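Local coordinates for protein CheQ (Campylobacter jejuni subsp. jejuni, PDB 6A51) that is, together with CheP, a regulator controlling transcription of the core chemotaxis operon cheVAW, at residues 141-147 / 164-170; 14-20 / 50-56; 29-35 / 119-124. One frame throughout, in Å; residues are numbered along the deposited sequence.

Contact 1: 141-147 / 164-170; sequences HIYIEKC and SMCVGYY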
loop_
_atom_site.group_PDB
_atom_site.type_symbol
_atom_site.label_atom_id
_atom_site.label_comp_id
_atom_site.label_asym_id
_atom_site.label_seq_id
_atom_site.Cartn_x
_atom_site.Cartn_y
_atom_site.Cartn_z
ATOM N N HIS A 141 -12.308 4.856 -6.172
ATOM C CA HIS A 141 -11.425 4.010 -6.950
ATOM C C HIS A 141 -10.812 4.878 -8.040
ATOM O O HIS A 141 -11.505 5.296 -8.965
ATOM C CB HIS A 141 -12.175 2.815 -7.533
ATOM C CG HIS A 141 -11.272 1.713 -7.998
ATOM N ND1 HIS A 141 -11.467 0.389 -7.653
ATOM C CD2 HIS A 141 -10.157 1.739 -8.773
ATOM C CE1 HIS A 141 -10.516 -0.350 -8.200
ATOM N NE2 HIS A 141 -9.708 0.445 -8.883
ATOM N N ILE A 142 -9.523 5.160 -7.921
ATOM C CA ILE A 142 -8.795 5.948 -8.907
ATOM C C ILE A 142 -8.099 5.002 -9.872
ATOM O O ILE A 142 -7.728 3.884 -9.515
ATOM C CB ILE A 142 -7.783 6.901 -8.232
ATOM C CG1 ILE A 142 -6.751 6.104 -7.440
ATOM C CG2 ILE A 142 -8.501 7.842 -7.271
ATOM C CD1 ILE A 142 -5.703 6.954 -6.749
ATOM N N TYR A 143 -7.931 5.444 -11.111
ATOM C CA TYR A 143 -7.019 4.808 -12.045
ATOM C C TYR A 143 -6.052 5.852 -12.581
ATOM O O TYR A 143 -6.360 7.049 -12.616
ATOM C CB TYR A 143 -7.736 4.141 -13.220
ATOM C CG TYR A 143 -8.517 5.066 -14.151
ATOM C CD1 TYR A 143 -9.857 5.359 -13.907
ATOM C CD2 TYR A 143 -7.930 5.607 -15.289
ATOM C CE1 TYR A 143 -10.585 6.164 -14.760
ATOM C CE2 TYR A 143 -8.652 6.424 -16.150
ATOM C CZ TYR A 143 -9.973 6.699 -15.877
ATOM O OH TYR A 143 -10.696 7.500 -16.723
ATOM N N ILE A 144 -4.879 5.373 -12.999
ATOM C CA ILE A 144 -3.813 6.200 -13.546
ATOM C C ILE A 144 -3.519 5.683 -14.941
ATOM O O ILE A 144 -3.318 4.482 -15.133
ATOM C CB ILE A 144 -2.538 6.163 -12.680
ATOM C CG1 ILE A 144 -2.834 6.594 -11.250
ATOM C CG2 ILE A 144 -1.456 7.070 -13.270
ATOM C CD1 ILE A 144 -1.659 6.385 -10.301
ATOM N N GLU A 145 -3.446 6.588 -15.902
ATOM C CA GLU A 145 -3.430 6.158 -17.283
ATOM C C GLU A 145 -2.771 7.248 -18.103
ATOM O O GLU A 145 -2.886 8.428 -17.777
ATOM C CB GLU A 145 -4.854 5.915 -17.775
ATOM C CG GLU A 145 -5.064 4.785 -18.706
ATOM C CD GLU A 145 -6.532 4.679 -19.083
ATOM O OE1 GLU A 145 -7.072 5.694 -19.590
ATOM O OE2 GLU A 145 -7.148 3.604 -18.846
ATOM N N LYS A 146 -2.085 6.845 -19.164
ATOM C CA LYS A 146 -1.682 7.799 -20.179
ATOM C C LYS A 146 -2.917 8.512 -20.704
ATOM O O LYS A 146 -3.896 7.875 -21.097
ATOM C CB LYS A 146 -0.946 7.086 -21.317
ATOM C CG LYS A 146 0.376 6.443 -20.916
ATOM C CD LYS A 146 1.485 7.491 -20.918
ATOM C CE LYS A 146 2.840 6.896 -20.560
ATOM N NZ LYS A 146 3.903 7.936 -20.414
ATOM N N CYS A 147 -2.877 9.844 -20.682
ATOM C CA CYS A 147 -3.987 10.632 -21.208
ATOM C C CYS A 147 -4.298 10.253 -22.648
ATOM O O CYS A 147 -5.465 10.243 -23.061
ATOM C CB CYS A 147 -3.648 12.121 -21.091
ATOM S SG CYS A 147 -3.102 12.621 -19.402
ATOM N N SER A 164 2.237 13.401 -19.404
ATOM C CA SER A 164 1.543 12.327 -20.099
ATOM C C SER A 164 0.529 11.527 -19.269
ATOM O O SER A 164 -0.185 10.706 -19.856
ATOM C CB SER A 164 2.573 11.336 -20.649
ATOM O OG SER A 164 3.324 10.810 -19.558
ATOM N N MET A 165 0.457 11.687 -17.943
ATOM C CA MET A 165 -0.388 10.812 -17.133
ATOM C C MET A 165 -1.606 11.552 -16.600
ATOM O O MET A 165 -1.517 12.712 -16.185
ATOM C CB MET A 165 0.375 10.206 -15.950
ATOM C CG MET A 165 1.596 9.401 -16.327
ATOM S SD MET A 165 1.214 7.943 -17.313
ATOM C CE MET A 165 0.562 6.798 -16.116
ATOM N N CYS A 166 -2.734 10.855 -16.588
ATOM C CA CYS A 166 -4.008 11.354 -16.104
ATOM C C CYS A 166 -4.523 10.442 -14.999
ATOM O O CYS A 166 -4.114 9.279 -14.878
ATOM C CB CYS A 166 -5.041 11.426 -17.241
ATOM S SG CYS A 166 -4.826 12.871 -18.292
ATOM N N VAL A 167 -5.460 10.967 -14.212
ATOM C CA VAL A 167 -6.132 10.188 -13.180
ATOM C C VAL A 167 -7.636 10.327 -13.344
ATOM O O VAL A 167 -8.151 11.446 -13.480
ATOM C CB VAL A 167 -5.706 10.620 -11.768
ATOM C CG1 VAL A 167 -6.563 9.907 -10.705
ATOM C CG2 VAL A 167 -4.264 10.321 -11.574
ATOM N N GLY A 168 -8.339 9.194 -13.313
ATOM C CA GLY A 168 -9.783 9.168 -13.295
ATOM C C GLY A 168 -10.248 8.392 -12.077
ATOM O O GLY A 168 -9.434 7.867 -11.314
ATOM N N TYR A 169 -11.572 8.331 -11.902
ATOM C CA TYR A 169 -12.152 7.645 -10.745
ATOM C C TYR A 169 -13.502 7.051 -11.119
ATOM O O TYR A 169 -14.141 7.476 -12.080
ATOM C CB TYR A 169 -12.317 8.584 -9.527
ATOM C CG TYR A 169 -12.801 9.949 -9.942
ATOM C CD1 TYR A 169 -14.145 10.170 -10.234
ATOM C CD2 TYR A 169 -11.903 11.008 -10.108
ATOM C CE1 TYR A 169 -14.595 11.411 -10.659
ATOM C CE2 TYR A 169 -12.339 12.260 -10.544
ATOM C CZ TYR A 169 -13.688 12.450 -10.815
ATOM O OH TYR A 169 -14.130 13.679 -11.245
ATOM N N TYR A 170 -13.933 6.068 -10.335
ATOM C CA TYR A 170 -15.303 5.573 -10.388
ATOM C C TYR A 170 -15.801 5.106 -9.027
ATOM O O TYR A 170 -15.321 5.565 -7.987
ATOM C CB TYR A 170 -15.419 4.437 -11.381
ATOM C CG TYR A 170 -14.867 3.100 -10.936
ATOM C CD1 TYR A 170 -13.546 2.739 -11.209
ATOM C CD2 TYR A 170 -15.681 2.169 -10.300
ATOM C CE1 TYR A 170 -13.049 1.481 -10.845
ATOM C CE2 TYR A 170 -15.194 0.917 -9.922
ATOM C CZ TYR A 170 -13.878 0.576 -10.198
ATOM O OH TYR A 170 -13.397 -0.670 -9.822
#
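The rings of His141 and Tyr170 form an offset stack, with centroids 4.5 Å apart and planes 22° from parallel. The two side chains run the same way, side by side. His141 CB lies over a face of the tyrosine ring, and Tyr170 OH sits over a face of the imidazole. The outer nitrogen of that imidazole, NE2, hydrogen-bonds the backbone oxygen of Phe94. Tyr143 uses its ring differently. Its CG stands between its own backbone N and carbonyl carbon (chi1 64°), which lays the ring across the neighbouring strand, over Gly168. Gly168 CA then meets the ring face, 3.8 Å from the centroid of Tyr143. The hydroxyl of Tyr143 is bonded by Arg158.

Strands 142-146 and 165-169 form an antiparallel ladder, and 165-169 is the middle strand of a three-stranded sheet. Tyr143 and Gly168 are a hydrogen-bonded pair, as are Glu145 and Cys166. Just past the second pair, Cys147 SG is joined to Cys166 SG by a disulfide of 2.1 Å. Cys147 N also bonds Ser164 O at 2.9 Å.

On the face opposite Tyr143 and Glu145, Ile144 CG1 lies alongside Val167 CG2 at 4.0 Å. Helices 88-95 and 127-134 cover Ile142 and Ile144. At the ladder's end, bent Met165 brings CE to Ile144 CG2. Its SD rests on Lys146 CD at 3.6 Å. Lys146 NZ donates a hydrogen bond to Ser164 OG at 3.1 Å.

Contact 2: 14-20 / 50-56; sequences KSLILPP and VEIGRYQ
Ile17 lays its CD1 over one face of the Arg54 guanidinium, 3.6 Å from Arg54 NH1. The same methyl also touches Arg54 CG, because the arginine bends at chi3 (-79°) and curls round it. Both side chains point the same way. NE of the guanidinium hydrogen-bonds the backbone oxygen of Thr58. Its NH2 makes a weak bond to Gln56 O.

Leu18 and Tyr55 meet on the other face of the sheet. Leu18 CB is 3.8 Å from Tyr55 CE1, and Leu18 CD1 stands over the ring face, toward its rim. Pro19 O comes to the ring edge, near its plane, 3.7 Å from Tyr55 CE1. The tyrosine hydroxyl is bonded to the backbone oxygen of Glu22.

Strands 15-18 and 52-55 run parallel here, within a mixed four-stranded sheet in which 15-18 is an outermost strand. Four backbone bonds join segments 14-20 and 50-56. The shortest is Leu18 N to Arg54 O, at 2.7 Å. Gly53 pairs with Leu16, whose side chain shares a face with Leu18 and Tyr55, and Leu18 CD1 comes within 4.0 Å of Gly53 C. Tyr27 of strand 27-29 touches Leu16 and Leu18 on this face. One water donates to Leu18 O at 2.6 Å and accepts from Gln56 N. At the start, Lys14 NZ and Glu51 OE2 make a long salt bridge of 4.0 Å.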
loop_
_atom_site.group_PDB
_atom_site.type_symbol
_atom_site.label_atom_id
_atom_site.label_comp_id
_atom_site.label_asym_id
_atom_site.label_seq_id
_atom_site.Cartn_x
_atom_site.Cartn_y
_atom_site.Cartn_z
ATOM N N LYS A 14 -10.865 -11.656 11.204
ATOM C CA LYS A 14 -9.884 -12.618 11.695
ATOM C C LYS A 14 -8.848 -12.955 10.614
ATOM O O LYS A 14 -7.645 -12.951 10.865
ATOM C CB LYS A 14 -10.585 -13.882 12.184
ATOM C CG LYS A 14 -11.609 -13.596 13.262
ATOM C CD LYS A 14 -10.948 -12.818 14.396
ATOM C CE LYS A 14 -11.852 -12.666 15.623
ATOM N NZ LYS A 14 -11.042 -12.214 16.795
ATOM N N SER A 15 -9.311 -13.248 9.403
ATOM C CA SER A 15 -8.403 -13.427 8.268
ATOM C C SER A 15 -9.014 -12.674 7.083
ATOM O O SER A 15 -9.816 -13.215 6.315
ATOM C CB SER A 15 -8.165 -14.898 7.963
ATOM O OG SER A 15 -7.328 -15.037 6.829
ATOM N N LEU A 16 -8.637 -11.413 6.950
ATOM C CA LEU A 16 -9.251 -10.517 5.991
ATOM C C LEU A 16 -8.376 -10.377 4.758
ATOM O O LEU A 16 -7.145 -10.458 4.831
ATOM C CB LEU A 16 -9.472 -9.133 6.607
ATOM C CG LEU A 16 -10.202 -9.135 7.942
ATOM C CD1 LEU A 16 -10.308 -7.712 8.459
ATOM C CD2 LEU A 16 -11.579 -9.805 7.817
ATOM N N ILE A 17 -9.026 -10.181 3.622
ATOM C CA ILE A 17 -8.378 -9.579 2.468
ATOM C C ILE A 17 -8.544 -8.073 2.587
ATOM O O ILE A 17 -9.661 -7.569 2.773
ATOM C CB ILE A 17 -8.971 -10.102 1.154
ATOM C CG1 ILE A 17 -8.911 -11.624 1.126
ATOM C CG2 ILE A 17 -8.218 -9.523 -0.035
ATOM C CD1 ILE A 17 -7.565 -12.151 1.409
ATOM N N LEU A 18 -7.434 -7.360 2.532
ATOM C CA LEU A 18 -7.476 -5.911 2.600
ATOM C C LEU A 18 -7.804 -5.377 1.216
ATOM O O LEU A 18 -7.097 -5.711 0.254
ATOM C CB LEU A 18 -6.140 -5.366 3.055
ATOM C CG LEU A 18 -5.717 -5.922 4.398
ATOM C CD1 LEU A 18 -4.225 -5.730 4.588
ATOM C CD2 LEU A 18 -6.527 -5.219 5.472
ATOM N N PRO A 19 -8.862 -4.588 1.057
ATOM C CA PRO A 19 -9.079 -3.884 -0.212
ATOM C C PRO A 19 -7.889 -2.992 -0.524
ATOM O O PRO A 19 -7.319 -2.363 0.383
ATOM C CB PRO A 19 -10.348 -3.061 0.050
ATOM C CG PRO A 19 -10.386 -2.900 1.542
ATOM C CD PRO A 19 -9.834 -4.192 2.087
ATOM N N PRO A 20 -7.480 -2.912 -1.793
ATOM C CA PRO A 20 -6.193 -2.270 -2.105
ATOM C C PRO A 20 -6.143 -0.788 -1.766
ATOM O O PRO A 20 -5.041 -0.242 -1.659
ATOM C CB PRO A 20 -6.031 -2.517 -3.612
ATOM C CG PRO A 20 -7.458 -2.686 -4.115
ATOM C CD PRO A 20 -8.209 -3.337 -3.004
ATOM N N VAL A 50 -5.950 -14.377 16.502
ATOM C CA VAL A 50 -5.026 -13.729 15.593
ATOM C C VAL A 50 -5.787 -13.064 14.464
ATOM O O VAL A 50 -6.632 -13.687 13.822
ATOM C CB VAL A 50 -4.019 -14.731 15.001
ATOM C CG1 VAL A 50 -4.751 -15.861 14.291
ATOM C CG2 VAL A 50 -3.063 -14.026 14.051
ATOM N N GLU A 51 -5.480 -11.800 14.213
ATOM C CA GLU A 51 -6.125 -11.088 13.131
ATOM C C GLU A 51 -5.028 -10.791 12.134
ATOM O O GLU A 51 -4.038 -10.140 12.471
ATOM C CB GLU A 51 -6.756 -9.791 13.635
ATOM C CG GLU A 51 -7.812 -9.990 14.710
ATOM C CD GLU A 51 -8.411 -8.682 15.187
ATOM O OE1 GLU A 51 -8.005 -7.619 14.674
ATOM O OE2 GLU A 51 -9.288 -8.718 16.075
ATOM N N ILE A 52 -5.192 -11.260 10.904
ATOM C CA ILE A 52 -4.191 -11.010 9.918
ATOM C C ILE A 52 -4.863 -10.453 8.708
ATOM O O ILE A 52 -6.051 -10.525 8.577
ATOM C CB ILE A 52 -3.412 -12.259 9.513
ATOM C CG1 ILE A 52 -4.298 -13.245 8.808
ATOM C CG2 ILE A 52 -2.767 -12.914 10.696
ATOM C CD1 ILE A 52 -3.523 -14.238 8.018
ATOM N N GLY A 53 -4.076 -9.866 7.838
ATOM C CA GLY A 53 -4.596 -9.301 6.615
ATOM C C GLY A 53 -3.589 -9.533 5.518
ATOM O O GLY A 53 -2.390 -9.687 5.774
ATOM N N ARG A 54 -4.095 -9.558 4.286
ATOM C CA ARG A 54 -3.249 -9.596 3.103
ATOM C C ARG A 54 -3.992 -8.901 1.976
ATOM O O ARG A 54 -5.215 -8.743 2.025
ATOM C CB ARG A 54 -2.886 -11.032 2.702
ATOM C CG ARG A 54 -4.122 -11.932 2.587
ATOM C CD ARG A 54 -3.807 -13.294 1.977
ATOM N NE ARG A 54 -3.690 -13.171 0.534
ATOM C CZ ARG A 54 -4.436 -13.828 -0.334
ATOM N NH1 ARG A 54 -5.331 -14.695 0.090
ATOM N NH2 ARG A 54 -4.251 -13.645 -1.633
ATOM N N TYR A 55 -3.239 -8.470 0.970
ATOM C CA TYR A 55 -3.816 -8.003 -0.281
ATOM C C TYR A 55 -3.987 -9.195 -1.213
ATOM O O TYR A 55 -3.233 -10.170 -1.142
ATOM C CB TYR A 55 -2.936 -6.929 -0.936
ATOM C CG TYR A 55 -2.842 -5.662 -0.129
ATOM C CD1 TYR A 55 -3.904 -4.759 -0.108
ATOM C CD2 TYR A 55 -1.712 -5.374 0.637
ATOM C CE1 TYR A 55 -3.853 -3.608 0.649
ATOM C CE2 TYR A 55 -1.645 -4.199 1.411
ATOM C CZ TYR A 55 -2.717 -3.330 1.404
ATOM O OH TYR A 55 -2.681 -2.175 2.146
ATOM N N GLN A 56 -4.981 -9.103 -2.101
ATOM C CA GLN A 56 -5.355 -10.254 -2.913
ATOM C C GLN A 56 -4.186 -10.773 -3.738
ATOM O O GLN A 56 -3.979 -11.988 -3.833
ATOM C CB GLN A 56 -6.525 -9.897 -3.817
ATOM C CG GLN A 56 -6.812 -10.940 -4.866
ATOM C CD GLN A 56 -8.002 -10.563 -5.715
ATOM O OE1 GLN A 56 -8.910 -9.858 -5.257
ATOM N NE2 GLN A 56 -7.998 -11.009 -6.964
HETATM O O HOH W 1 -6.681 -6.676 -2.076
#

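Contact 3: 29-35 / 119-124; sequences LNAEFHR and ICGIKF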
loop_
_atom_site.group_PDB
_atom_site.type_symbol
_atom_site.label_atom_id
_atom_site.label_comp_id
_atom_site.label_asym_id
_atom_site.label_seq_id
_atom_site.Cartn_x
_atom_site.Cartn_y
_atom_site.Cartn_z
ATOM N N LEU A 29 3.962 -5.299 9.672
ATOM C CA LEU A 29 4.414 -6.327 8.757
ATOM C C LEU A 29 4.982 -7.503 9.553
ATOM O O LEU A 29 5.827 -7.317 10.432
ATOM C CB LEU A 29 5.454 -5.725 7.824
ATOM C CG LEU A 29 6.041 -6.561 6.707
ATOM C CD1 LEU A 29 5.055 -6.686 5.576
ATOM C CD2 LEU A 29 7.312 -5.887 6.230
ATOM N N ASN A 30 4.502 -8.715 9.266
ATOM C CA ASN A 30 4.956 -9.871 10.034
ATOM C C ASN A 30 6.441 -10.124 9.820
ATOM O O ASN A 30 7.157 -10.477 10.763
ATOM C CB ASN A 30 4.143 -11.114 9.660
ATOM C CG ASN A 30 4.644 -12.379 10.367
ATOM O OD1 ASN A 30 4.648 -12.463 11.602
ATOM N ND2 ASN A 30 5.065 -13.366 9.584
ATOM N N ALA A 31 6.916 -9.932 8.584
ATOM C CA ALA A 31 8.327 -10.126 8.259
ATOM C C ALA A 31 9.237 -9.325 9.177
ATOM O O ALA A 31 10.337 -9.773 9.521
ATOM C CB ALA A 31 8.588 -9.741 6.801
ATOM N N GLU A 32 8.798 -8.139 9.583
ATOM C CA GLU A 32 9.598 -7.303 10.467
ATOM C C GLU A 32 9.325 -7.609 11.935
ATOM O O GLU A 32 10.264 -7.670 12.735
ATOM C CB GLU A 32 9.338 -5.817 10.163
ATOM C CG GLU A 32 9.926 -4.854 11.185
ATOM C CD GLU A 32 9.558 -3.391 10.944
ATOM O OE1 GLU A 32 10.445 -2.636 10.483
ATOM O OE2 GLU A 32 8.403 -2.991 11.233
ATOM N N PHE A 33 8.059 -7.831 12.296
ATOM C CA PHE A 33 7.701 -8.029 13.699
ATOM C C PHE A 33 8.330 -9.284 14.281
ATOM O O PHE A 33 8.751 -9.289 15.439
ATOM C CB PHE A 33 6.186 -8.106 13.859
ATOM C CG PHE A 33 5.746 -8.701 15.167
ATOM C CD1 PHE A 33 5.631 -7.900 16.303
ATOM C CD2 PHE A 33 5.437 -10.061 15.268
ATOM C CE1 PHE A 33 5.218 -8.437 17.528
ATOM C CE2 PHE A 33 5.020 -10.610 16.488
ATOM C CZ PHE A 33 4.912 -9.797 17.623
ATOM N N HIS A 34 8.361 -10.377 13.522
ATOM C CA HIS A 34 8.867 -11.607 14.121
ATOM C C HIS A 34 10.371 -11.566 14.344
ATOM O O HIS A 34 10.879 -12.320 15.175
ATOM C CB HIS A 34 8.486 -12.820 13.275
ATOM C CG HIS A 34 9.465 -13.152 12.195
ATOM N ND1 HIS A 34 9.501 -12.486 10.990
ATOM C CD2 HIS A 34 10.408 -14.121 12.116
ATOM C CE1 HIS A 34 10.433 -13.019 10.220
ATOM N NE2 HIS A 34 10.997 -14.014 10.880
ATOM N N ARG A 35 11.071 -10.715 13.615
ATOM C CA ARG A 35 12.495 -10.507 13.830
ATOM C C ARG A 35 12.749 -9.727 15.150
ATOM O O ARG A 35 13.612 -10.064 15.901
ATOM C CB ARG A 35 13.202 -9.946 12.584
ATOM C CG ARG A 35 13.051 -10.795 11.310
ATOM C CD ARG A 35 13.997 -10.418 10.152
ATOM N NE ARG A 35 13.501 -10.480 8.747
ATOM C CZ ARG A 35 13.929 -11.337 7.801
ATOM N NH1 ARG A 35 14.829 -12.264 8.088
ATOM N NH2 ARG A 35 13.461 -11.298 6.547
ATOM N N ILE A 119 10.400 -1.857 3.783
ATOM C CA ILE A 119 10.611 -2.553 5.043
ATOM C C ILE A 119 10.902 -3.999 4.691
ATOM O O ILE A 119 10.122 -4.629 3.964
ATOM C CB ILE A 119 9.405 -2.451 5.978
ATOM C CG1 ILE A 119 9.010 -0.988 6.130
ATOM C CG2 ILE A 119 9.733 -3.061 7.333
ATOM C CD1 ILE A 119 7.692 -0.803 6.822
ATOM N N CYS A 120 12.056 -4.496 5.144
ATOM C CA CYS A 120 12.487 -5.863 4.865
ATOM C C CYS A 120 12.393 -6.168 3.372
ATOM O O CYS A 120 12.016 -7.265 2.960
ATOM C CB CYS A 120 11.683 -6.880 5.694
ATOM S SG CYS A 120 11.777 -6.631 7.535
ATOM N N GLY A 121 12.731 -5.189 2.546
ATOM C CA GLY A 121 12.631 -5.408 1.114
ATOM C C GLY A 121 11.228 -5.416 0.543
ATOM O O GLY A 121 11.063 -5.707 -0.644
ATOM N N ILE A 122 10.207 -5.110 1.336
ATOM C CA ILE A 122 8.861 -4.915 0.807
ATOM C C ILE A 122 8.663 -3.426 0.525
ATOM O O ILE A 122 8.894 -2.587 1.406
ATOM C CB ILE A 122 7.805 -5.443 1.794
ATOM C CG1 ILE A 122 8.156 -6.859 2.253
ATOM C CG2 ILE A 122 6.445 -5.452 1.149
ATOM C CD1 ILE A 122 8.266 -7.839 1.108
ATOM N N LYS A 123 8.227 -3.092 -0.695
ATOM C CA LYS A 123 8.011 -1.700 -1.098
ATOM C C LYS A 123 6.575 -1.266 -0.803
ATOM O O LYS A 123 5.624 -1.957 -1.181
ATOM C CB LYS A 123 8.312 -1.514 -2.590
ATOM C CG LYS A 123 8.643 -0.064 -3.001
ATOM C CD LYS A 123 8.653 0.118 -4.530
ATOM C CE LYS A 123 9.674 -0.779 -5.222
ATOM N NZ LYS A 123 9.298 -1.107 -6.642
ATOM N N PHE A 124 6.418 -0.115 -0.139
ATOM C CA PHE A 124 5.115 0.472 0.148
ATOM C C PHE A 124 4.972 1.838 -0.523
ATOM O O PHE A 124 5.952 2.533 -0.787
ATOM C CB PHE A 124 4.880 0.637 1.652
ATOM C CG PHE A 124 4.929 -0.642 2.419
ATOM C CD1 PHE A 124 6.149 -1.243 2.714
ATOM C CD2 PHE A 124 3.759 -1.241 2.865
ATOM C CE1 PHE A 124 6.203 -2.422 3.426
ATOM C CE2 PHE A 124 3.801 -2.415 3.588
ATOM C CZ PHE A 124 5.028 -3.011 3.864
#
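Leu29 sends its two methyls to different parts of the hairpin segment 119-124. CD2 lies 3.9 Å from Ile119 CG2 and also meets Ile122 CG1. CD1 comes to the edge of the Phe124 ring, near its plane, 4.1 Å from Phe124 CZ. With CG anti to the backbone N (chi1 -176°), Leu29 extends toward the hairpin and runs antiparallel to the Ile119 side chain. Glu32 crosses Ile119 obliquely, and its OE1 is 3.3 Å from Ile119 CG2. Beside it, Cys120 SG packs on the helix backbone and side chain at once, 3.7 Å from both Glu32 CA and Glu32 CB. Ala31 CB faces Cys120 CB more loosely, at 4.4 Å. No hydrogen bond joins the two segments.

The next shell positions these groups. Glu32 is extended beyond CG, and its OE2 accepts from Ser80 N. This probably helps hold the carboxylate beside Ile119, which itself touches Ser80. Leu29 sits at the N-cap position of helix 30-37, and its backbone oxygen accepts from Phe33 N at 3.0 Å. Its side chain also rests on Ile60 and Phe62. Arg35 NE bonds Ala31 O weakly, and this places the guanidinium near Cys120 SG. On the hairpin side, Phe124 packs on Phe85 and Leu87 of strand 85-87, and on Phe62.

Ile119 and Ile122 close the turn with two backbone bonds, of which Ile122 N to Ile119 O measures 2.7 Å. Cys120 and Gly121 at its corners both have positive phi. This is a type I' turn, the tight two-residue connection of a beta hairpin between antiparallel strands 116-119 and 122-126, here set against the first turn of a helix.

The three contacts share no residues. Contacts 2 and 3 are neighbours, with centres 16 Å apart and nearest atoms about 6 Å apart. Their segments alternate along the sequence. Strand 27-29, the outermost strand opposite 15-18 in the sheet of contact 2, runs straight into helix 30-37 of contact 3. The centres of contacts 1 and 2 are 26 Å apart, though their nearest atoms come within about 6 Å. Contacts 1 and 3 have centres 30 Å apart and nearest atoms about 13 Å apart, and lie on opposite sides of the chain's centre. Helix 88-95 bridges contacts 1 and 2: its Phe94 touches both His141 and Pro20.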